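Serine proteinase inhibitor A (Sagittaria sagittifolia, PDB 3E8L) probably inhibits trypsin and chymotrypsin simultaneously through two reactive sites, and kallikrein weakly, as a Kunitz-type inhibitor of beta-trefoil fold. Local coordinates at residues A[162-166]-A[167-171]. The protein carries 2 engineered substitutions. Numbering follows the deposited sequence.
Sequences FNVNG and RTLLG
F162 and V164 pair with L169 and R167 in a beta hairpin of the beta-trefoil fold, its two-residue loop, N165-G166, forming a type I' turn from V164 to R167. Its identity rests on two antiparallel hydrogen-bonded pairs, F162 with L169 and V164 with R167, separated by the non-hydrogen-bonded pair N163 with T168, whose CA atoms lie 4.8 Å apart. Farther from the turn, F162 N donates to L169 O over 2.7 Å, and L169 N returns a nearly straight bond to F162 O, with an N-H...O angle of 176°. Nearer the turn, V164 N donates to R167 O over 2.8 Å and R167 N to V164 O. The backbones at N165 and G166 both have positive phi, as a type I' turn requires.

The F162 side chain runs alongside the partner strand. Its CB lies 3.9 Å from L169 O; with CG anti to its own carbonyl carbon (chi1 -63°), the ring is carried onward to G171. There CD2 comes 3.8 Å from G171 N, which sits in the ring plane at its edge, and CE2 reaches G171 CA at 3.7 Å. With no side chain on G171, the ring edge rests directly on its backbone. Beyond the hairpin, the F162 ring meets that of F114 with planes at about 45°, and I112 touches the same side chain. With an alanine in place of F162, the ring's contact with G171 would be lost, a gap would probably open beside that glycine, and F114 would be likely to lose an aromatic neighbour. On the same sheet face as F162, L169 turns toward the hairpin's turn, and its CD1 packs 4.0 Å from V164 CB.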
ATOM      1  N   PHE A 162       7.227 -12.144  17.474  1.00 24.17           N
ATOM      2  CA  PHE A 162       6.470 -12.563  18.654  1.00 24.91           C
ATOM      3  C   PHE A 162       6.188 -14.073  18.663  1.00 25.17           C
ATOM      4  O   PHE A 162       5.650 -14.605  17.693  1.00 25.73           O
ATOM      5  CB  PHE A 162       5.126 -11.824  18.714  1.00 24.90           C
ATOM      6  CG  PHE A 162       5.247 -10.341  18.851  1.00 25.01           C
ATOM      7  CD1 PHE A 162       5.218  -9.750  20.109  1.00 25.21           C
ATOM      8  CD2 PHE A 162       5.364  -9.528  17.727  1.00 24.75           C
ATOM      9  CE1 PHE A 162       5.322  -8.354  20.256  1.00 25.11           C
ATOM     10  CE2 PHE A 162       5.470  -8.140  17.864  1.00 26.55           C
ATOM     11  CZ  PHE A 162       5.441  -7.551  19.142  1.00 25.14           C
ATOM     12  N   ASN A 163       6.526 -14.756  19.752  1.00 25.73           N
ATOM     13  CA  ASN A 163       6.189 -16.183  19.895  1.00 26.22           C
ATOM     14  C   ASN A 163       4.726 -16.308  20.312  1.00 25.90           C
ATOM     15  O   ASN A 163       4.376 -16.081  21.469  1.00 25.69           O
ATOM     16  CB  ASN A 163       7.128 -16.908  20.880  1.00 25.97           C
ATOM     17  CG  ASN A 163       6.839 -18.426  21.001  1.00 28.21           C
ATOM     18  OD1 ASN A 163       7.758 -19.228  21.213  1.00 31.30           O
ATOM     19  ND2 ASN A 163       5.571 -18.815  20.894  1.00 28.02           N
ATOM     20  N   VAL A 164       3.884 -16.667  19.346  1.00 25.92           N
ATOM     21  CA  VAL A 164       2.445 -16.770  19.545  1.00 26.05           C
ATOM     22  C   VAL A 164       2.002 -18.222  19.350  1.00 26.68           C
ATOM     23  O   VAL A 164       2.009 -18.727  18.228  1.00 27.36           O
ATOM     24  CB  VAL A 164       1.713 -15.885  18.545  1.00 25.09           C
ATOM     25  CG1 VAL A 164       0.226 -15.964  18.755  1.00 25.61           C
ATOM     26  CG2 VAL A 164       2.176 -14.456  18.683  1.00 25.16           C
ATOM     27  N   ASN A 165       1.616 -18.888  20.437  1.00 26.92           N
ATOM     28  CA  ASN A 165       1.263 -20.318  20.397  1.00 27.11           C
ATOM     29  C   ASN A 165       2.296 -21.119  19.598  1.00 27.22           C
ATOM     30  O   ASN A 165       1.945 -21.791  18.630  1.00 27.63           O
ATOM     31  CB  ASN A 165      -0.134 -20.540  19.778  1.00 26.92           C
ATOM     32  CG  ASN A 165      -1.253 -19.854  20.549  1.00 26.71           C
ATOM     33  OD1 ASN A 165      -2.085 -19.147  19.957  1.00 26.98           O
ATOM     34  ND2 ASN A 165      -1.284 -20.052  21.866  1.00 24.12           N
ATOM     35  N   GLY A 166       3.570 -21.006  19.962  1.00 26.89           N
ATOM     36  CA  GLY A 166       4.619 -21.779  19.308  1.00 26.83           C
ATOM     37  C   GLY A 166       5.087 -21.270  17.948  1.00 27.00           C
ATOM     38  O   GLY A 166       6.180 -21.622  17.504  1.00 26.97           O
ATOM     39  N   ARG A 167       4.280 -20.442  17.283  1.00 26.90           N
ATOM     40  CA  ARG A 167       4.653 -19.915  15.971  1.00 26.83           C
ATOM     41  C   ARG A 167       5.271 -18.514  16.076  1.00 26.62           C
ATOM     42  O   ARG A 167       4.855 -17.693  16.906  1.00 26.73           O
ATOM     43  CB  ARG A 167       3.471 -19.948  14.993  1.00 26.95           C
ATOM     44  CG  ARG A 167       3.049 -21.365  14.631  1.00 28.83           C
ATOM     45  CD  ARG A 167       1.983 -21.412  13.568  1.00 32.78           C
ATOM     46  NE  ARG A 167       1.139 -22.602  13.717  1.00 36.67           N
ATOM     47  CZ  ARG A 167       1.080 -23.620  12.846  1.00 39.82           C
ATOM     48  NH1 ARG A 167       1.819 -23.611  11.727  1.00 39.90           N
ATOM     49  NH2 ARG A 167       0.277 -24.665  13.096  1.00 38.77           N
ATOM     50  N   THR A 168       6.287 -18.261  15.255  1.00 25.50           N
ATOM     51  CA  THR A 168       6.935 -16.983  15.261  1.00 25.13           C
ATOM     52  C   THR A 168       6.249 -16.028  14.267  1.00 25.50           C
ATOM     53  O   THR A 168       6.313 -16.217  13.056  1.00 25.89           O
ATOM     54  CB  THR A 168       8.433 -17.131  14.985  1.00 25.02           C
ATOM     55  OG1 THR A 168       9.043 -17.861  16.063  1.00 24.48           O
ATOM     56  CG2 THR A 168       9.099 -15.763  14.874  1.00 24.80           C
ATOM     57  N   LEU A 169       5.584 -15.007  14.801  1.00 25.24           N
ATOM     58  CA  LEU A 169       4.860 -14.029  13.994  1.00 25.22           C
ATOM     59  C   LEU A 169       5.539 -12.663  14.016  1.00 24.99           C
ATOM     60  O   LEU A 169       6.206 -12.301  14.984  1.00 25.42           O
ATOM     61  CB  LEU A 169       3.420 -13.876  14.509  1.00 24.93           C
ATOM     62  CG  LEU A 169       2.366 -14.875  14.062  1.00 25.25           C
ATOM     63  CD1 LEU A 169       2.594 -16.261  14.699  1.00 25.16           C
ATOM     64  CD2 LEU A 169       0.975 -14.315  14.396  1.00 24.55           C
ATOM     65  N   LEU A 170       5.346 -11.897  12.958  1.00 24.74           N
ATOM     66  CA  LEU A 170       5.953 -10.587  12.888  1.00 24.73           C
ATOM     67  C   LEU A 170       4.955  -9.551  13.346  1.00 25.31           C
ATOM     68  O   LEU A 170       3.755  -9.697  13.097  1.00 26.06           O
ATOM     69  CB  LEU A 170       6.407 -10.288  11.464  1.00 24.14           C
ATOM     70  CG  LEU A 170       7.532 -11.137  10.878  1.00 22.66           C
ATOM     71  CD1 LEU A 170       8.055 -10.436   9.673  1.00 20.77           C
ATOM     72  CD2 LEU A 170       8.647 -11.325  11.904  1.00 22.99           C
ATOM     73  N   GLY A 171       5.442  -8.515  14.022  1.00 25.20           N
ATOM     74  CA  GLY A 171       4.607  -7.377  14.393  1.00 24.70           C
ATOM     75  C   GLY A 171       5.468  -6.158  14.673  1.00 25.03           C
ATOM     76  O   GLY A 171       6.695  -6.210  14.530  1.00 25.61           O
TER